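Local coordinates for protein MAU2 chromatid cohesion factor homolog (PDB 4XDN) that forms a complex with SCC2 that is required for cohesin to associate with chromosomes, and takes part in sister chromatid cohesion, at residues 27-32 and 71-76; 331-336 and 390-395; 455-460 and 511-516. All blocks are in the same frame, centred on the assembly; numbering follows the deposited sequence.

Interaction 1: 27-32 and 71-76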
loop_
_atom_site.group_PDB
_atom_site.type_symbol
_atom_site.label_atom_id
_atom_site.label_comp_id
_atom_site.label_asym_id
_atom_site.label_seq_id
_atom_site.Cartn_x
_atom_site.Cartn_y
_atom_site.Cartn_z
ATOM N N LEU A 27 -46.589 19.226 7.487
ATOM C CA LEU A 27 -45.579 19.598 8.470
ATOM C C LEU A 27 -44.909 20.878 7.993
ATOM O O LEU A 27 -44.899 21.162 6.794
ATOM C CB LEU A 27 -44.544 18.484 8.657
ATOM C CG LEU A 27 -44.991 17.251 9.444
ATOM C CD1 LEU A 27 -43.951 16.141 9.331
ATOM C CD2 LEU A 27 -45.236 17.604 10.904
ATOM N N SER A 28 -44.357 21.655 8.917
ATOM C CA SER A 28 -43.675 22.887 8.537
ATOM C C SER A 28 -42.403 22.538 7.778
ATOM O O SER A 28 -41.879 21.428 7.901
ATOM C CB SER A 28 -43.350 23.748 9.759
ATOM O OG SER A 28 -42.234 23.239 10.468
ATOM N N ILE A 29 -41.910 23.487 6.990
ATOM C CA ILE A 29 -40.737 23.253 6.160
ATOM C C ILE A 29 -39.520 22.912 7.022
ATOM O O ILE A 29 -38.699 22.080 6.644
ATOM C CB ILE A 29 -40.436 24.480 5.264
ATOM C CG1 ILE A 29 -39.330 24.148 4.258
ATOM C CG2 ILE A 29 -40.073 25.702 6.109
ATOM C CD1 ILE A 29 -39.219 25.151 3.123
ATOM N N SER A 30 -39.416 23.541 8.189
ATOM C CA SER A 30 -38.300 23.281 9.092
ATOM C C SER A 30 -38.439 21.918 9.771
ATOM O O SER A 30 -37.443 21.256 10.058
ATOM C CB SER A 30 -38.196 24.381 10.151
ATOM O OG SER A 30 -39.359 24.432 10.956
ATOM N N GLN A 31 -39.674 21.502 10.027
ATOM C CA GLN A 31 -39.923 20.210 10.656
ATOM C C GLN A 31 -39.558 19.063 9.717
ATOM O O GLN A 31 -39.000 18.056 10.148
ATOM C CB GLN A 31 -41.388 20.105 11.096
ATOM C CG GLN A 31 -41.679 20.822 12.411
ATOM C CD GLN A 31 -43.158 21.045 12.659
ATOM O OE1 GLN A 31 -43.982 20.890 11.761
ATOM N NE2 GLN A 31 -43.499 21.417 13.887
ATOM N N VAL A 32 -39.863 19.225 8.433
ATOM C CA VAL A 32 -39.506 18.224 7.434
ATOM C C VAL A 32 -37.992 18.145 7.297
ATOM O O VAL A 32 -37.421 17.057 7.202
ATOM C CB VAL A 32 -40.132 18.544 6.063
ATOM C CG1 VAL A 32 -39.635 17.575 4.992
ATOM C CG2 VAL A 32 -41.647 18.496 6.153
ATOM N N GLN A 71 -36.053 14.979 -0.672
ATOM C CA GLN A 71 -36.676 15.071 -1.987
ATOM C C GLN A 71 -38.013 15.790 -1.886
ATOM O O GLN A 71 -38.419 16.517 -2.795
ATOM C CB GLN A 71 -36.861 13.681 -2.594
ATOM C CG GLN A 71 -35.561 13.048 -3.043
ATOM C CD GLN A 71 -35.730 11.640 -3.582
ATOM O OE1 GLN A 71 -36.570 10.874 -3.110
ATOM N NE2 GLN A 71 -34.926 11.292 -4.579
ATOM N N LEU A 72 -38.685 15.580 -0.761
ATOM C CA LEU A 72 -39.958 16.223 -0.486
ATOM C C LEU A 72 -39.806 17.741 -0.517
ATOM O O LEU A 72 -40.641 18.445 -1.081
ATOM C CB LEU A 72 -40.487 15.764 0.874
ATOM C CG LEU A 72 -41.988 15.563 1.077
ATOM C CD1 LEU A 72 -42.612 14.680 0.004
ATOM C CD2 LEU A 72 -42.200 14.952 2.450
ATOM N N LEU A 73 -38.726 18.236 0.081
ATOM C CA LEU A 73 -38.455 19.665 0.117
ATOM C C LEU A 73 -38.219 20.223 -1.282
ATOM O O LEU A 73 -38.742 21.278 -1.631
ATOM C CB LEU A 73 -37.240 19.960 1.004
ATOM C CG LEU A 73 -37.430 19.745 2.507
ATOM C CD1 LEU A 73 -36.105 19.880 3.244
ATOM C CD2 LEU A 73 -38.453 20.725 3.067
ATOM N N LYS A 74 -37.434 19.508 -2.081
ATOM C CA LYS A 74 -37.061 19.985 -3.407
ATOM C C LYS A 74 -38.223 19.990 -4.398
ATOM O O LYS A 74 -38.230 20.781 -5.342
ATOM C CB LYS A 74 -35.921 19.134 -3.968
ATOM C CG LYS A 74 -34.556 19.478 -3.390
ATOM C CD LYS A 74 -33.433 18.725 -4.086
ATOM C CE LYS A 74 -33.247 19.161 -5.538
ATOM N NZ LYS A 74 -32.968 20.616 -5.676
ATOM N N THR A 75 -39.206 19.119 -4.179
ATOM C CA THR A 75 -40.285 18.921 -5.146
ATOM C C THR A 75 -41.593 19.612 -4.760
ATOM O O THR A 75 -42.394 19.952 -5.631
ATOM C CB THR A 75 -40.578 17.423 -5.339
ATOM O OG1 THR A 75 -40.884 16.825 -4.074
ATOM C CG2 THR A 75 -39.379 16.723 -5.953
ATOM N N LYS A 76 -41.807 19.816 -3.464
ATOM C CA LYS A 76 -43.083 20.327 -2.965
ATOM C C LYS A 76 -42.972 21.728 -2.368
ATOM O O LYS A 76 -43.978 22.304 -1.953
ATOM C CB LYS A 76 -43.655 19.373 -1.912
ATOM C CG LYS A 76 -44.014 17.992 -2.449
ATOM C CD LYS A 76 -45.230 18.044 -3.364
ATOM C CE LYS A 76 -45.653 16.653 -3.814
ATOM N NZ LYS A 76 -44.599 15.976 -4.620
#

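Interaction 2: 331-336 and 390-395. With SO4 (sulfate ion), chain F.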
loop_
_atom_site.group_PDB
_atom_site.type_symbol
_atom_site.label_atom_id
_atom_site.label_comp_id
_atom_site.label_asym_id
_atom_site.label_seq_id
_atom_site.Cartn_x
_atom_site.Cartn_y
_atom_site.Cartn_z
ATOM N N SER A 331 10.063 -4.704 8.952
ATOM C CA SER A 331 11.443 -4.301 8.711
ATOM C C SER A 331 12.430 -5.296 9.311
ATOM O O SER A 331 13.568 -5.384 8.862
ATOM C CB SER A 331 11.708 -2.906 9.284
ATOM O OG SER A 331 12.106 -2.975 10.641
ATOM N N TYR A 332 11.991 -6.042 10.320
ATOM C CA TYR A 332 12.860 -6.989 11.015
ATOM C C TYR A 332 12.733 -8.422 10.498
ATOM O O TYR A 332 13.467 -9.306 10.945
ATOM C CB TYR A 332 12.561 -6.988 12.517
ATOM C CG TYR A 332 12.830 -5.685 13.241
ATOM C CD1 TYR A 332 13.739 -4.758 12.751
ATOM C CD2 TYR A 332 12.177 -5.394 14.431
ATOM C CE1 TYR A 332 13.983 -3.576 13.424
ATOM C CE2 TYR A 332 12.415 -4.217 15.109
ATOM C CZ TYR A 332 13.317 -3.311 14.603
ATOM O OH TYR A 332 13.551 -2.137 15.279
ATOM N N ILE A 333 11.801 -8.661 9.579
ATOM C CA ILE A 333 11.554 -10.013 9.076
ATOM C C ILE A 333 12.829 -10.641 8.528
ATOM O O ILE A 333 13.160 -11.781 8.858
ATOM C CB ILE A 333 10.486 -10.025 7.961
ATOM C CG1 ILE A 333 9.157 -9.460 8.470
ATOM C CG2 ILE A 333 10.292 -11.437 7.405
ATOM C CD1 ILE A 333 8.424 -10.343 9.455
ATOM N N VAL A 334 13.539 -9.888 7.689
ATOM C CA VAL A 334 14.727 -10.395 7.008
ATOM C C VAL A 334 15.797 -10.819 8.010
ATOM O O VAL A 334 16.568 -11.740 7.751
ATOM C CB VAL A 334 15.308 -9.338 6.029
ATOM C CG1 VAL A 334 15.840 -8.119 6.784
ATOM C CG2 VAL A 334 16.390 -9.951 5.155
ATOM N N ASN A 335 15.831 -10.156 9.161
ATOM C CA ASN A 335 16.777 -10.510 10.213
ATOM C C ASN A 335 16.510 -11.929 10.724
ATOM O O ASN A 335 17.441 -12.713 10.909
ATOM C CB ASN A 335 16.707 -9.501 11.359
ATOM C CG ASN A 335 17.092 -8.099 10.929
ATOM O OD1 ASN A 335 16.252 -7.310 10.497
ATOM N ND2 ASN A 335 18.374 -7.782 11.055
ATOM N N CYS A 336 15.236 -12.231 10.971
ATOM C CA CYS A 336 14.742 -13.608 11.099
ATOM C C CYS A 336 15.159 -14.359 12.369
ATOM O O CYS A 336 14.323 -14.648 13.221
ATOM C CB CYS A 336 15.182 -14.421 9.876
ATOM S SG CYS A 336 14.594 -16.118 9.855
ATOM N N LYS A 390 4.170 -13.766 8.967
ATOM C CA LYS A 390 4.447 -14.865 9.886
ATOM C C LYS A 390 4.977 -16.053 9.091
ATOM O O LYS A 390 5.998 -16.650 9.439
ATOM C CB LYS A 390 3.189 -15.263 10.660
ATOM C CG LYS A 390 3.423 -16.292 11.757
ATOM C CD LYS A 390 2.115 -16.926 12.211
ATOM C CE LYS A 390 2.303 -17.751 13.475
ATOM N NZ LYS A 390 1.073 -18.507 13.842
ATOM N N VAL A 391 4.267 -16.384 8.018
ATOM C CA VAL A 391 4.669 -17.459 7.124
ATOM C C VAL A 391 6.004 -17.132 6.462
ATOM O O VAL A 391 6.868 -18.000 6.339
ATOM C CB VAL A 391 3.586 -17.715 6.048
ATOM C CG1 VAL A 391 4.076 -18.679 4.955
ATOM C CG2 VAL A 391 2.327 -18.258 6.698
ATOM N N TRP A 392 6.181 -15.882 6.048
ATOM C CA TRP A 392 7.405 -15.500 5.359
ATOM C C TRP A 392 8.615 -15.632 6.275
ATOM O O TRP A 392 9.655 -16.148 5.864
ATOM C CB TRP A 392 7.322 -14.072 4.825
ATOM C CG TRP A 392 8.395 -13.802 3.818
ATOM C CD1 TRP A 392 9.669 -13.384 4.068
ATOM C CD2 TRP A 392 8.295 -13.959 2.398
ATOM N NE1 TRP A 392 10.369 -13.263 2.891
ATOM C CE2 TRP A 392 9.547 -13.610 1.851
ATOM C CE3 TRP A 392 7.269 -14.357 1.535
ATOM C CZ2 TRP A 392 9.798 -13.645 0.481
ATOM C CZ3 TRP A 392 7.522 -14.389 0.174
ATOM C CH2 TRP A 392 8.777 -14.037 -0.339
ATOM N N GLU A 393 8.483 -15.170 7.514
ATOM C CA GLU A 393 9.600 -15.225 8.445
ATOM C C GLU A 393 9.953 -16.674 8.781
ATOM O O GLU A 393 11.122 -17.004 8.966
ATOM C CB GLU A 393 9.292 -14.450 9.729
ATOM C CG GLU A 393 10.516 -14.308 10.628
ATOM C CD GLU A 393 10.255 -13.502 11.884
ATOM O OE1 GLU A 393 9.075 -13.240 12.199
ATOM O OE2 GLU A 393 11.241 -13.132 12.556
ATOM N N GLN A 394 8.939 -17.532 8.858
ATOM C CA GLN A 394 9.158 -18.952 9.112
ATOM C C GLN A 394 9.882 -19.603 7.942
ATOM O O GLN A 394 10.755 -20.451 8.137
ATOM C CB GLN A 394 7.831 -19.668 9.371
ATOM C CG GLN A 394 7.405 -19.682 10.831
ATOM C CD GLN A 394 8.366 -20.452 11.720
ATOM O OE1 GLN A 394 8.774 -19.969 12.776
ATOM N NE2 GLN A 394 8.724 -21.660 11.299
ATOM N N THR A 395 9.514 -19.204 6.729
ATOM C CA THR A 395 10.148 -19.725 5.524
ATOM C C THR A 395 11.628 -19.367 5.501
ATOM O O THR A 395 12.471 -20.199 5.159
ATOM C CB THR A 395 9.463 -19.186 4.248
ATOM O OG1 THR A 395 8.090 -19.593 4.233
ATOM C CG2 THR A 395 10.147 -19.713 2.992
HETATM S S SO4 F . 20.518 -4.809 10.725
HETATM O O1 SO4 F . 20.977 -5.049 12.089
HETATM O O2 SO4 F . 19.467 -3.795 10.740
HETATM O O3 SO4 F . 21.637 -4.338 9.913
HETATM O O4 SO4 F . 19.997 -6.047 10.152
#

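Interaction 3: 455-460 and 511-516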
loop_
_atom_site.group_PDB
_atom_site.type_symbol
_atom_site.label_atom_id
_atom_site.label_comp_id
_atom_site.label_asym_id
_atom_site.label_seq_id
_atom_site.Cartn_x
_atom_site.Cartn_y
_atom_site.Cartn_z
ATOM N N ASN A 455 14.434 -15.375 -8.977
ATOM C CA ASN A 455 14.422 -16.796 -8.647
ATOM C C ASN A 455 14.451 -17.623 -9.924
ATOM O O ASN A 455 15.137 -18.639 -9.999
ATOM C CB ASN A 455 13.193 -17.165 -7.816
ATOM C CG ASN A 455 13.303 -16.718 -6.374
ATOM O OD1 ASN A 455 14.381 -16.736 -5.785
ATOM N ND2 ASN A 455 12.178 -16.320 -5.794
ATOM N N CYS A 456 13.705 -17.172 -10.928
ATOM C CA CYS A 456 13.649 -17.860 -12.211
ATOM C C CYS A 456 15.016 -17.847 -12.888
ATOM O O CYS A 456 15.423 -18.836 -13.496
ATOM C CB CYS A 456 12.602 -17.215 -13.122
ATOM S SG CYS A 456 12.354 -18.071 -14.691
ATOM N N TYR A 457 15.719 -16.724 -12.777
ATOM C CA TYR A 457 17.055 -16.599 -13.346
ATOM C C TYR A 457 18.029 -17.529 -12.630
ATOM O O TYR A 457 18.852 -18.190 -13.262
ATOM C CB TYR A 457 17.548 -15.152 -13.256
ATOM C CG TYR A 457 18.950 -14.953 -13.789
ATOM C CD1 TYR A 457 20.059 -15.102 -12.962
ATOM C CD2 TYR A 457 19.167 -14.620 -15.120
ATOM C CE1 TYR A 457 21.341 -14.925 -13.446
ATOM C CE2 TYR A 457 20.445 -14.439 -15.613
ATOM C CZ TYR A 457 21.529 -14.593 -14.773
ATOM O OH TYR A 457 22.804 -14.416 -15.261
ATOM N N THR A 458 17.924 -17.569 -11.304
ATOM C CA THR A 458 18.786 -18.404 -10.477
ATOM C C THR A 458 18.646 -19.871 -10.857
ATOM O O THR A 458 19.639 -20.582 -11.007
ATOM C CB THR A 458 18.455 -18.225 -8.981
ATOM O OG1 THR A 458 18.660 -16.857 -8.612
ATOM C CG2 THR A 458 19.331 -19.114 -8.107
ATOM N N VAL A 459 17.405 -20.318 -11.014
ATOM C CA VAL A 459 17.126 -21.692 -11.411
ATOM C C VAL A 459 17.715 -21.988 -12.784
ATOM O O VAL A 459 18.408 -22.988 -12.964
ATOM C CB VAL A 459 15.606 -21.966 -11.421
ATOM C CG1 VAL A 459 15.282 -23.303 -12.087
ATOM C CG2 VAL A 459 15.064 -21.940 -10.003
ATOM N N GLN A 460 17.443 -21.116 -13.749
ATOM C CA GLN A 460 17.914 -21.321 -15.115
ATOM C C GLN A 460 19.437 -21.288 -15.181
ATOM O O GLN A 460 20.045 -22.053 -15.926
ATOM C CB GLN A 460 17.325 -20.262 -16.054
ATOM C CG GLN A 460 15.807 -20.326 -16.215
ATOM C CD GLN A 460 15.351 -21.450 -17.130
ATOM O OE1 GLN A 460 15.866 -22.568 -17.072
ATOM N NE2 GLN A 460 14.379 -21.153 -17.986
ATOM N N PHE A 511 27.979 -14.737 -10.250
ATOM C CA PHE A 511 27.858 -16.183 -10.092
ATOM C C PHE A 511 27.643 -16.873 -11.436
ATOM O O PHE A 511 28.115 -17.990 -11.649
ATOM C CB PHE A 511 26.699 -16.535 -9.150
ATOM C CG PHE A 511 27.022 -16.401 -7.677
ATOM C CD1 PHE A 511 28.304 -16.105 -7.235
ATOM C CD2 PHE A 511 26.026 -16.584 -6.733
ATOM C CE1 PHE A 511 28.577 -15.991 -5.886
ATOM C CE2 PHE A 511 26.297 -16.470 -5.384
ATOM C CZ PHE A 511 27.573 -16.174 -4.960
ATOM N N SER A 512 26.933 -16.203 -12.338
ATOM C CA SER A 512 26.556 -16.800 -13.615
ATOM C C SER A 512 27.540 -16.492 -14.747
ATOM O O SER A 512 27.390 -17.013 -15.855
ATOM C CB SER A 512 25.157 -16.328 -14.012
ATOM O OG SER A 512 25.102 -14.915 -14.100
ATOM N N HIS A 513 28.544 -15.660 -14.469
ATOM C CA HIS A 513 29.505 -15.240 -15.491
ATOM C C HIS A 513 30.961 -15.561 -15.139
ATOM O O HIS A 513 31.864 -15.258 -15.918
ATOM C CB HIS A 513 29.367 -13.735 -15.749
ATOM C CG HIS A 513 28.123 -13.362 -16.490
ATOM N ND1 HIS A 513 26.909 -13.162 -15.863
ATOM C CD2 HIS A 513 27.897 -13.156 -17.809
ATOM C CE1 HIS A 513 25.996 -12.847 -16.761
ATOM N NE2 HIS A 513 26.570 -12.836 -17.954
ATOM N N PHE A 514 31.185 -16.176 -13.981
ATOM C CA PHE A 514 32.541 -16.467 -13.512
ATOM C C PHE A 514 32.682 -17.863 -12.920
ATOM O O PHE A 514 31.860 -18.295 -12.113
ATOM C CB PHE A 514 32.973 -15.451 -12.451
ATOM C CG PHE A 514 33.529 -14.177 -13.011
ATOM C CD1 PHE A 514 32.696 -13.116 -13.319
ATOM C CD2 PHE A 514 34.891 -14.034 -13.211
ATOM C CE1 PHE A 514 33.211 -11.940 -13.829
ATOM C CE2 PHE A 514 35.410 -12.863 -13.720
ATOM C CZ PHE A 514 34.570 -11.814 -14.027
ATOM N N GLU A 515 33.738 -18.562 -13.320
ATOM C CA GLU A 515 34.181 -19.737 -12.587
ATOM C C GLU A 515 34.899 -19.235 -11.338
ATOM O O GLU A 515 35.458 -18.138 -11.348
ATOM C CB GLU A 515 35.103 -20.613 -13.439
ATOM C CG GLU A 515 34.452 -21.160 -14.697
ATOM C CD GLU A 515 35.287 -22.230 -15.369
ATOM O OE1 GLU A 515 35.903 -21.935 -16.417
ATOM O OE2 GLU A 515 35.322 -23.366 -14.852
ATOM N N PRO A 516 34.894 -20.024 -10.254
ATOM C CA PRO A 516 34.316 -21.358 -10.090
ATOM C C PRO A 516 32.924 -21.317 -9.461
ATOM O O PRO A 516 32.559 -22.216 -8.705
ATOM C CB PRO A 516 35.322 -22.036 -9.165
ATOM C CG PRO A 516 35.751 -20.918 -8.250
ATOM C CD PRO A 516 35.646 -19.629 -9.049
#

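Interaction 1: 27-32 and 71-76
Leu73 overlaps two residues of the facing helix with a single branch: its CD2 methyl lies 3.7 Å from Ile29 CG1 and 3.9 Å from Val32 CG1. The two approaches differ. Ile29 and Leu73 cross at about a right angle, whereas Val32 and Leu73 slide past each other in opposite directions, so that Val32 CG1 also comes within 4.0 Å of Leu73 CG. Val32 has CG1 anti to the backbone N (chi1 174°), which carries that methyl over to Leu73; the same methyl reaches Leu72 CD2 more loosely, at 4.5 Å. Branched aliphatic residues suit this seam because their short branches, CG1 of Ile29 and of Val32 against CD2 of Leu73, pack between the helices without a polar atom to satisfy.

The contact joins the first turn of helix 29-45 to the last turns of helix 53-76, as two helices of an all-helical, TPR-like array. Ser28 stands at the N-cap of the first helix and makes a capping box with Gln31. Gln31 N donates to Ser28 OG over 3.1 Å, and Ser28 N donates to Gln31 OE1 over 3.0 Å, so a small hydroxyl and a longer amide each answer a backbone N-H at the helix start. Near the other helix's end, Thr75 OG1 bonds back to Gln71 O at 2.8 Å.

Leu73 also packs on Val87 of helix 81-98, while Ile29, Val32 and Leu72 touch another protein chain, probably that of SCC2. Leu27 and Ser28 pair with an antiparallel strand of that chain, which extends the sheet across the interface. No hydrogen bond spans the two segments; their cohesion therefore rests on buried, apolar side-chain packing, with the polar bonds spent on shaping each helix end.

Interaction 2: 331-336 and 390-395
Glu393 OE2 is held by a salt bridge to Arg345 NH1 and lies 3.5 Å from Cys336 O, which itself takes a hydrogen bond from Arg345 NH2. The two oxygens are both acceptors and are not bonded to each other; one guanidinium group draws them together and probably keeps the buried carboxylate ionised. Glutamate suits the place because its extended chain, with CG anti to the backbone N (chi1 -171°), spans the gap from its helix to the facing turn.

Beside this polar patch Ile333 supplies the apolar part. Its CG2 methyl sits 3.9 Å from Glu393 CB and equally far from Trp392 CD1, meeting the indole at its edge, near the ring plane. Cys336 SG rests 3.7 Å from Glu393 O. The loop between helices 317-331 and 339-360 thus packs on the side of helix 369-398, the next helix along the chain, as in the TPR-like superhelix of this family. Trp392 NE1 is bonded to the backbone of another protein's chain, probably SCC2.

Within the long helix, Val391 O accepts both Thr395 N and Thr395 OG1, each at 2.9 Å and from opposite faces of its plane. On the turn's far flank, Asn335 ND2 points to a sulfate, probably from the crystallisation liquor, which Lys559 NZ and Lys560 N also bind.

Interaction 3: 455-460 and 511-516
Tyr457 OH and Ser512 OG form a hydrogen bond only 2.6 Å long, and this pair is the tight part of the contact. Ser512 OG lies in the plane of the tyrosine ring, at its edge, and Ser512 CB follows at 3.3 Å from Tyr457 OH. The phenol is carried there by a side chain whose CG is anti to the backbone N (chi1 178°), long enough to bridge from helix 446-466 to the C-terminal part of helix 499-513. Serine suits the receiving end: its short side chain puts a hydroxyl one carbon from the helix, where the phenol oxygen can reach it, and Leu508 O and Trp509 O compete for the serine proton.

His513 is the looser side. Its CE1 stays 3.9 Å from Tyr457 OH, obliquely placed, and the residue is partly exposed; ND1 bonding to Trp509 O and stacking on the Trp509 ring hold it instead. The tyrosine ring also meets Trp483 of helix 472-490, which lies between the two segments along the chain. The small buried area, 86 Å², implies that a buried, directional hydroxyl pair links these helices more than apolar surface does.

How the interactions relate
The three contacts follow one another along the chain, each closing before the next opens, and share no helix. Interaction 1 joins helices 29-45 and 53-76 at the amino-terminal end of the elongated fold, its centre about 61 Å from that of interaction 2 and about 76 Å from that of interaction 3, across the centre of the chain. Interactions 2 and 3 are neighbours, with centres about 25 Å apart and nearest atoms about 7 Å apart, yet do not touch. Each joins helices or turns of a local neighbourhood, as expected where a superhelix is built up step by step. All three lie near another protein's chain, consistent with a partner that follows the array along its length.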